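PDB 4JNX: RNA silencing suppressor p19 from Tomato bushy stunt virus, which probably suppresses RNA silencing in the host by binding short interfering RNA duplexes as a homodimer and selecting them by duplex length, like a molecular caliper. Local coordinates for residues Arg63-Trp68 against Ser118-Leu123. Numbering follows the deposited sequence.
Sequences RVLGSW and SKQELL
Lys119 donates a hydrogen bond from NZ to Val64 O at 2.8 Å. The C=O...N angle is 143° and the ammonium nitrogen is tilted 31° from the carbonyl plane; Ser67 N reaches the same oxygen from the other face. With CG anti to the backbone N (chi1 170°) and the chain extended beyond CG, the lysine spans the gap as a straight rod. Lys119 NZ also donates to a water at 3.0 Å; that water in turn donates to Leu65 O at 2.6 Å and to Trp68 O, tying the ammonium to the backbone of residues 65-68. Ser67 OG lies 2.8 Å from Lys119 NZ. Glu39 completes this buried polar cluster: its carboxylate forms a salt bridge with Lys119 and accepts hydrogen bonds from Ser67 OG and Trp68 NE1, which probably favours a charged lysine.

In the fold of the p19 core, Glu39 belongs to strand 36-43 of the four-stranded antiparallel sheet, and the contact brings together the C-terminal ends of helices 58-65 and 108-123 beside that strand.

Van der Waals packing flanks the lysine. Leu65 crosses Gln120 at about a right angle, its CD2 3.5 Å from Gln120 CG, while its CD1 approaches Gln120 OE1; CD2 also touches the lysine stem, 3.9 Å from Lys119 CG. Nearer the sheet, Val64 CG2 meets Leu123 CD1 at 3.7 Å, and Phe37 touches both side chains.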
loop_
_atom_site.group_PDB
_atom_site.type_symbol
_atom_site.label_atom_id
_atom_site.label_comp_id
_atom_site.label_asym_id
_atom_site.label_seq_id
_atom_site.Cartn_x
_atom_site.Cartn_y
_atom_site.Cartn_z
ATOM N N ARG A 63 4.148 19.395 7.644
ATOM C CA ARG A 63 5.334 19.051 8.456
ATOM C C ARG A 63 5.726 17.598 8.214
ATOM O O ARG A 63 6.850 17.357 7.707
ATOM C CB ARG A 63 5.141 19.337 9.959
ATOM C CG ARG A 63 6.382 19.108 10.844
ATOM C CD ARG A 63 6.127 19.205 12.358
ATOM N NE ARG A 63 5.574 17.927 12.896
ATOM C CZ ARG A 63 6.275 16.886 13.361
ATOM N NH1 ARG A 63 7.596 16.917 13.393
ATOM N NH2 ARG A 63 5.625 15.800 13.823
ATOM N N VAL A 64 4.786 16.660 8.428
ATOM C CA VAL A 64 5.176 15.201 8.362
ATOM C C VAL A 64 5.445 14.686 6.963
ATOM O O VAL A 64 6.128 13.656 6.821
ATOM C CB VAL A 64 4.167 14.273 9.111
ATOM C CG1 VAL A 64 3.987 14.690 10.540
ATOM C CG2 VAL A 64 2.787 14.189 8.387
ATOM N N LEU A 65 4.859 15.314 5.928
ATOM C CA LEU A 65 5.156 14.977 4.539
ATOM C C LEU A 65 6.619 15.343 4.195
ATOM O O LEU A 65 7.250 14.828 3.245
ATOM C CB LEU A 65 4.164 15.597 3.473
ATOM C CG LEU A 65 2.701 15.171 3.480
ATOM C CD1 LEU A 65 1.790 15.963 2.525
ATOM C CD2 LEU A 65 2.656 13.690 3.157
ATOM N N GLY A 66 7.160 16.243 5.003
ATOM C CA GLY A 66 8.524 16.514 4.878
ATOM C C GLY A 66 9.462 15.543 5.593
ATOM O O GLY A 66 10.665 15.797 5.646
ATOM N N SER A 67 8.990 14.392 6.082
ATOM C CA SER A 67 9.931 13.535 6.819
ATOM C C SER A 67 10.876 12.701 5.950
ATOM O O SER A 67 11.866 12.165 6.418
ATOM C CB SER A 67 9.226 12.619 7.788
ATOM O OG SER A 67 8.503 11.573 7.092
ATOM N N TRP A 68 10.543 12.539 4.682
ATOM C CA TRP A 68 11.484 11.960 3.746
ATOM C C TRP A 68 11.176 12.550 2.377
ATOM O O TRP A 68 10.113 13.075 2.144
ATOM C CB TRP A 68 11.463 10.412 3.833
ATOM C CG TRP A 68 10.162 9.792 3.582
ATOM C CD1 TRP A 68 9.252 9.392 4.509
ATOM C CD2 TRP A 68 9.589 9.517 2.311
ATOM N NE1 TRP A 68 8.159 8.900 3.909
ATOM C CE2 TRP A 68 8.293 8.954 2.561
ATOM C CE3 TRP A 68 10.004 9.683 1.005
ATOM C CZ2 TRP A 68 7.449 8.530 1.533
ATOM C CZ3 TRP A 68 9.183 9.204 -0.034
ATOM C CH2 TRP A 68 7.897 8.660 0.257
ATOM N N SER A 118 0.487 7.362 -1.104
ATOM C CA SER A 118 -0.207 6.556 -0.106
ATOM C C SER A 118 -0.216 7.287 1.246
ATOM O O SER A 118 -1.191 7.332 1.949
ATOM C CB SER A 118 0.426 5.177 0.112
ATOM O OG SER A 118 0.574 4.449 -1.105
ATOM N N LYS A 119 0.901 7.892 1.569
ATOM C CA LYS A 119 1.062 8.540 2.859
ATOM C C LYS A 119 0.064 9.726 2.947
ATOM O O LYS A 119 -0.678 9.823 3.872
ATOM C CB LYS A 119 2.512 9.032 3.048
ATOM C CG LYS A 119 2.714 9.912 4.244
ATOM C CD LYS A 119 4.207 10.229 4.349
ATOM C CE LYS A 119 4.549 10.976 5.605
ATOM N NZ LYS A 119 6.061 11.012 5.764
ATOM N N GLN A 120 0.033 10.545 1.925
ATOM C CA GLN A 120 -0.910 11.651 1.941
ATOM C C GLN A 120 -2.373 11.233 2.002
ATOM O O GLN A 120 -3.123 11.758 2.741
ATOM C CB GLN A 120 -0.782 12.494 0.709
ATOM C CG GLN A 120 0.605 12.859 0.451
ATOM C CD GLN A 120 0.680 13.930 -0.585
ATOM O OE1 GLN A 120 0.074 14.997 -0.398
ATOM N NE2 GLN A 120 1.406 13.653 -1.702
ATOM N N GLU A 121 -2.717 10.190 1.233
ATOM C CA GLU A 121 -4.091 9.709 1.210
ATOM C C GLU A 121 -4.506 9.093 2.495
ATOM O O GLU A 121 -5.586 9.362 2.969
ATOM C CB GLU A 121 -4.325 8.746 0.071
ATOM C CG GLU A 121 -4.107 9.379 -1.330
ATOM C CD GLU A 121 -5.002 10.589 -1.696
ATOM O OE1 GLU A 121 -6.073 10.406 -2.355
ATOM O OE2 GLU A 121 -4.606 11.749 -1.342
ATOM N N LEU A 122 -3.606 8.330 3.137
ATOM C CA LEU A 122 -3.933 7.749 4.390
ATOM C C LEU A 122 -4.060 8.793 5.523
ATOM O O LEU A 122 -4.878 8.631 6.422
ATOM C CB LEU A 122 -2.922 6.687 4.848
ATOM C CG LEU A 122 -3.160 5.926 6.137
ATOM C CD1 LEU A 122 -4.598 5.255 6.290
ATOM C CD2 LEU A 122 -1.988 4.933 6.455
ATOM N N LEU A 123 -3.195 9.769 5.505
ATOM C CA LEU A 123 -3.213 10.756 6.602
ATOM C C LEU A 123 -4.416 11.710 6.431
ATOM O O LEU A 123 -4.893 12.252 7.366
ATOM C CB LEU A 123 -1.907 11.494 6.656
ATOM C CG LEU A 123 -0.668 10.722 7.054
ATOM C CD1 LEU A 123 0.544 11.648 6.938
ATOM C CD2 LEU A 123 -0.795 9.984 8.386
HETATM O O HOH W 1 7.387 12.225 3.345
#